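Local coordinates for acyltransferase (Actinoplanes teichomyceticus, PDB 4Q38), which transfers long-chain acyl groups from acyl-CoA to the glucosamine of teicoplanin-type glycopeptide antibiotics, at residues Tyr116-Val127 against His165-Met174. Residues are numbered along the deposited sequence; the frame is centred on the assembly and turned at random.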
loop_
_atom_site.group_PDB
_atom_site.type_symbol
_atom_site.label_atom_id
_atom_site.label_comp_id
_atom_site.label_asym_id
_atom_site.label_seq_id
_atom_site.Cartn_x
_atom_site.Cartn_y
_atom_site.Cartn_z
ATOM N N TYR A 116 6.248 -12.315 -15.137
ATOM C CA TYR A 116 7.588 -11.724 -15.262
ATOM C C TYR A 116 8.317 -12.165 -16.540
ATOM O O TYR A 116 9.401 -11.674 -16.834
ATOM C CB TYR A 116 8.443 -11.997 -14.012
ATOM C CG TYR A 116 8.029 -11.210 -12.770
ATOM C CD1 TYR A 116 6.896 -10.389 -12.785
ATOM C CD2 TYR A 116 8.752 -11.314 -11.573
ATOM C CE1 TYR A 116 6.506 -9.670 -11.660
ATOM C CE2 TYR A 116 8.366 -10.600 -10.437
ATOM C CZ TYR A 116 7.238 -9.780 -10.492
ATOM O OH TYR A 116 6.822 -9.059 -9.386
ATOM N N GLU A 117 7.703 -13.071 -17.298
ATOM C CA GLU A 117 8.201 -13.428 -18.631
ATOM C C GLU A 117 8.174 -12.237 -19.594
ATOM O O GLU A 117 8.884 -12.237 -20.611
ATOM C CB GLU A 117 7.417 -14.605 -19.209
ATOM C CG GLU A 117 7.729 -15.932 -18.535
ATOM C CD GLU A 117 7.061 -16.085 -17.171
ATOM O OE1 GLU A 117 7.612 -16.818 -16.335
ATOM O OE2 GLU A 117 5.998 -15.465 -16.936
ATOM N N GLY A 118 7.372 -11.220 -19.266
ATOM C CA GLY A 118 7.364 -9.959 -20.018
ATOM C C GLY A 118 8.521 -9.023 -19.685
ATOM O O GLY A 118 8.606 -7.911 -20.214
ATOM N N GLY A 119 9.405 -9.452 -18.788
ATOM C CA GLY A 119 10.618 -8.694 -18.487
ATOM C C GLY A 119 10.434 -7.526 -17.534
ATOM O O GLY A 119 9.480 -7.480 -16.759
ATOM N N ALA A 120 11.369 -6.586 -17.588
ATOM C CA ALA A 120 11.385 -5.455 -16.677
ATOM C C ALA A 120 10.130 -4.564 -16.800
ATOM O O ALA A 120 9.580 -4.138 -15.785
ATOM C CB ALA A 120 12.659 -4.648 -16.875
ATOM N N ALA A 121 9.672 -4.297 -18.025
ATOM C CA ALA A 121 8.443 -3.509 -18.228
ATOM C C ALA A 121 7.238 -4.161 -17.536
ATOM O O ALA A 121 6.364 -3.465 -16.997
ATOM C CB ALA A 121 8.156 -3.327 -19.715
ATOM N N ALA A 122 7.200 -5.489 -17.554
ATOM C CA ALA A 122 6.128 -6.236 -16.891
ATOM C C ALA A 122 6.272 -6.178 -15.371
ATOM O O ALA A 122 5.302 -5.900 -14.664
ATOM C CB ALA A 122 6.112 -7.675 -17.367
ATOM N N ARG A 123 7.480 -6.449 -14.881
ATOM C CA ARG A 123 7.777 -6.370 -13.441
ATOM C C ARG A 123 7.506 -4.978 -12.869
ATOM O O ARG A 123 7.026 -4.853 -11.748
ATOM C CB ARG A 123 9.232 -6.768 -13.161
ATOM C CG ARG A 123 9.519 -8.250 -13.380
ATOM C CD ARG A 123 10.940 -8.608 -12.964
ATOM N NE ARG A 123 11.964 -8.239 -13.948
ATOM C CZ ARG A 123 12.918 -7.333 -13.739
ATOM N NH1 ARG A 123 12.987 -6.658 -12.583
ATOM N NH2 ARG A 123 13.818 -7.104 -14.690
ATOM N N TYR A 124 7.820 -3.938 -13.636
ATOM C CA TYR A 124 7.638 -2.573 -13.159
ATOM C C TYR A 124 6.321 -1.934 -13.622
ATOM O O TYR A 124 6.132 -0.730 -13.474
ATOM C CB TYR A 124 8.834 -1.700 -13.560
ATOM C CG TYR A 124 10.127 -1.998 -12.824
ATOM C CD1 TYR A 124 10.202 -1.908 -11.428
ATOM C CD2 TYR A 124 11.290 -2.325 -13.525
ATOM C CE1 TYR A 124 11.386 -2.152 -10.756
ATOM C CE2 TYR A 124 12.489 -2.572 -12.862
ATOM C CZ TYR A 124 12.533 -2.489 -11.477
ATOM O OH TYR A 124 13.716 -2.730 -10.810
ATOM N N PHE A 125 5.406 -2.739 -14.160
ATOM C CA PHE A 125 4.164 -2.209 -14.736
ATOM C C PHE A 125 3.461 -1.187 -13.838
ATOM O O PHE A 125 3.111 -0.099 -14.269
ATOM C CB PHE A 125 3.192 -3.341 -15.106
ATOM C CG PHE A 125 1.885 -2.853 -15.680
ATOM C CD1 PHE A 125 1.802 -2.436 -17.015
ATOM C CD2 PHE A 125 0.738 -2.793 -14.889
ATOM C CE1 PHE A 125 0.601 -1.970 -17.540
ATOM C CE2 PHE A 125 -0.466 -2.332 -15.410
ATOM C CZ PHE A 125 -0.536 -1.925 -16.742
ATOM N N HIS A 126 3.246 -1.554 -12.586
ATOM C CA HIS A 126 2.479 -0.707 -11.668
ATOM C C HIS A 126 3.245 0.472 -11.155
ATOM O O HIS A 126 2.666 1.438 -10.650
ATOM C CB HIS A 126 1.911 -1.568 -10.550
ATOM C CG HIS A 126 0.872 -2.531 -11.047
ATOM N ND1 HIS A 126 -0.327 -2.118 -11.503
ATOM C CD2 HIS A 126 0.901 -3.916 -11.203
ATOM C CE1 HIS A 126 -1.038 -3.188 -11.921
ATOM N NE2 HIS A 126 -0.292 -4.285 -11.730
ATOM N N VAL A 127 4.565 0.428 -11.288
ATOM C CA VAL A 127 5.357 1.642 -11.092
ATOM C C VAL A 127 5.041 2.658 -12.202
ATOM O O VAL A 127 4.890 3.868 -11.931
ATOM C CB VAL A 127 6.867 1.330 -11.043
ATOM C CG1 VAL A 127 7.680 2.613 -10.898
ATOM C CG2 VAL A 127 7.170 0.377 -9.899
ATOM N N HIS A 165 9.637 -5.175 -2.629
ATOM C CA HIS A 165 9.596 -6.202 -3.674
ATOM C C HIS A 165 10.930 -6.879 -3.829
ATOM O O HIS A 165 11.011 -8.116 -3.860
ATOM C CB HIS A 165 9.117 -5.644 -5.017
ATOM C CG HIS A 165 8.983 -6.702 -6.089
ATOM N ND1 HIS A 165 10.049 -7.236 -6.709
ATOM C CD2 HIS A 165 7.863 -7.334 -6.617
ATOM C CE1 HIS A 165 9.639 -8.160 -7.593
ATOM N NE2 HIS A 165 8.302 -8.216 -7.543
ATOM N N ARG A 166 11.991 -6.079 -3.896
ATOM C CA ARG A 166 13.334 -6.597 -4.140
ATOM C C ARG A 166 13.852 -7.411 -2.958
ATOM O O ARG A 166 14.482 -8.450 -3.149
ATOM C CB ARG A 166 14.302 -5.467 -4.485
ATOM C CG ARG A 166 15.721 -5.925 -4.812
ATOM C CD ARG A 166 16.609 -4.755 -5.219
ATOM N NE ARG A 166 16.161 -4.134 -6.469
ATOM C CZ ARG A 166 16.565 -4.497 -7.687
ATOM N NH1 ARG A 166 17.429 -5.500 -7.847
ATOM N NH2 ARG A 166 16.096 -3.854 -8.752
ATOM N N ARG A 167 13.580 -6.949 -1.741
ATOM C CA ARG A 167 13.955 -7.714 -0.538
ATOM C C ARG A 167 13.252 -9.074 -0.528
ATOM O O ARG A 167 13.861 -10.101 -0.235
ATOM C CB ARG A 167 13.625 -6.917 0.741
ATOM C CG ARG A 167 14.046 -7.582 2.052
ATOM C CD ARG A 167 13.329 -6.966 3.254
ATOM N NE ARG A 167 13.279 -5.504 3.170
ATOM C CZ ARG A 167 12.358 -4.727 3.746
ATOM N NH1 ARG A 167 11.371 -5.247 4.469
ATOM N NH2 ARG A 167 12.419 -3.412 3.587
ATOM N N LYS A 168 11.968 -9.069 -0.863
ATOM C CA LYS A 168 11.134 -10.262 -0.788
ATOM C C LYS A 168 11.429 -11.304 -1.881
ATOM O O LYS A 168 11.478 -12.510 -1.602
ATOM C CB LYS A 168 9.659 -9.850 -0.826
ATOM C CG LYS A 168 8.675 -10.966 -0.526
ATOM C CD LYS A 168 7.260 -10.422 -0.422
ATOM C CE LYS A 168 6.283 -11.540 -0.100
ATOM N NZ LYS A 168 4.870 -11.078 -0.140
ATOM N N TYR A 169 11.621 -10.839 -3.116
ATOM C CA TYR A 169 11.686 -11.737 -4.272
ATOM C C TYR A 169 13.047 -11.825 -4.951
ATOM O O TYR A 169 13.322 -12.792 -5.666
ATOM C CB TYR A 169 10.627 -11.347 -5.309
ATOM C CG TYR A 169 9.207 -11.360 -4.787
ATOM C CD1 TYR A 169 8.548 -12.560 -4.516
ATOM C CD2 TYR A 169 8.518 -10.170 -4.587
ATOM C CE1 TYR A 169 7.246 -12.572 -4.045
ATOM C CE2 TYR A 169 7.219 -10.167 -4.119
ATOM C CZ TYR A 169 6.587 -11.368 -3.847
ATOM O OH TYR A 169 5.291 -11.351 -3.391
ATOM N N GLY A 170 13.876 -10.808 -4.759
ATOM C CA GLY A 170 15.246 -10.816 -5.259
ATOM C C GLY A 170 15.507 -10.016 -6.530
ATOM O O GLY A 170 16.662 -9.841 -6.918
ATOM N N GLN A 171 14.452 -9.549 -7.189
ATOM C CA GLN A 171 14.616 -8.679 -8.354
ATOM C C GLN A 171 13.628 -7.514 -8.294
ATOM O O GLN A 171 12.743 -7.499 -7.439
ATOM C CB GLN A 171 14.494 -9.461 -9.673
ATOM C CG GLN A 171 13.078 -9.838 -10.085
ATOM C CD GLN A 171 12.496 -10.943 -9.231
ATOM O OE1 GLN A 171 11.641 -10.697 -8.385
ATOM N NE2 GLN A 171 12.963 -12.170 -9.444
ATOM N N GLY A 172 13.792 -6.548 -9.196
ATOM C CA GLY A 172 12.982 -5.338 -9.201
ATOM C C GLY A 172 11.525 -5.580 -9.526
ATOM O O GLY A 172 11.195 -6.441 -10.342
ATOM N N GLY A 173 10.647 -4.809 -8.888
ATOM C CA GLY A 173 9.207 -4.936 -9.108
ATOM C C GLY A 173 8.434 -4.131 -8.075
ATOM O O GLY A 173 9.029 -3.447 -7.235
ATOM N N MET A 174 7.112 -4.197 -8.159
ATOM C CA MET A 174 6.231 -3.565 -7.169
ATOM C C MET A 174 4.872 -4.216 -7.370
ATOM O O MET A 174 4.151 -3.895 -8.320
ATOM C CB MET A 174 6.167 -2.035 -7.355
ATOM C CG MET A 174 5.753 -1.245 -6.110
ATOM S SD MET A 174 4.034 -1.513 -5.594
ATOM C CE MET A 174 3.144 -0.709 -6.922
HETATM O O HOH W 1 6.066 -6.507 -9.851
HETATM O O HOH W 2 5.011 -3.129 -10.895
HETATM O O HOH W 3 15.571 -6.251 -11.297
#
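Tyr116 and His165 meet hydroxyl to imidazole in the helical N-terminal domain of this two-domain GNAT-type acyltransferase, where the kinked junction of helices 119-123 and 125-143 packs on the loop leaving helix 157-169. Tyr116 OH lies 2.5 Å from His165 NE2 in a short hydrogen bond at the imidazole edge, the two rings rim to rim with planes at 45°. His165 swings CG anti to its backbone N (chi1 -176°), bringing its ring between Gly173 CA on one face and Tyr169 CD2 on the other. On the other side of CE1, ND1 donates to Gln171 O (2.8 Å), so both ring nitrogens are engaged and the imidazole's rotation is fixed. Arg123 lays CG over the centre of the Tyr116 ring, then bends at chi3 (-79°) to send NH1 to Gly172 O, 2.9 Å away and nearly in the guanidinium plane; its CD rests on Gln171 CG. Tyr124 slants across the glycine backbone, CE1 3.3 Å from Gly173 N, while its hydroxyl bonds to Glu72 of helix 67-76, a carboxylate that also pairs with Arg166 NH2, whose NE makes a salt bridge with Asp69. Next to Val162 of helix 157-169, Val127 CG2 packs on Met174 CB at 3.6 Å. Two waters bridge the backbones: one joins Tyr116 OH, Arg123 O and Met174 N, and the other donates to both Arg123 O and Met174 O while accepting from His126 N at 2.9 Å.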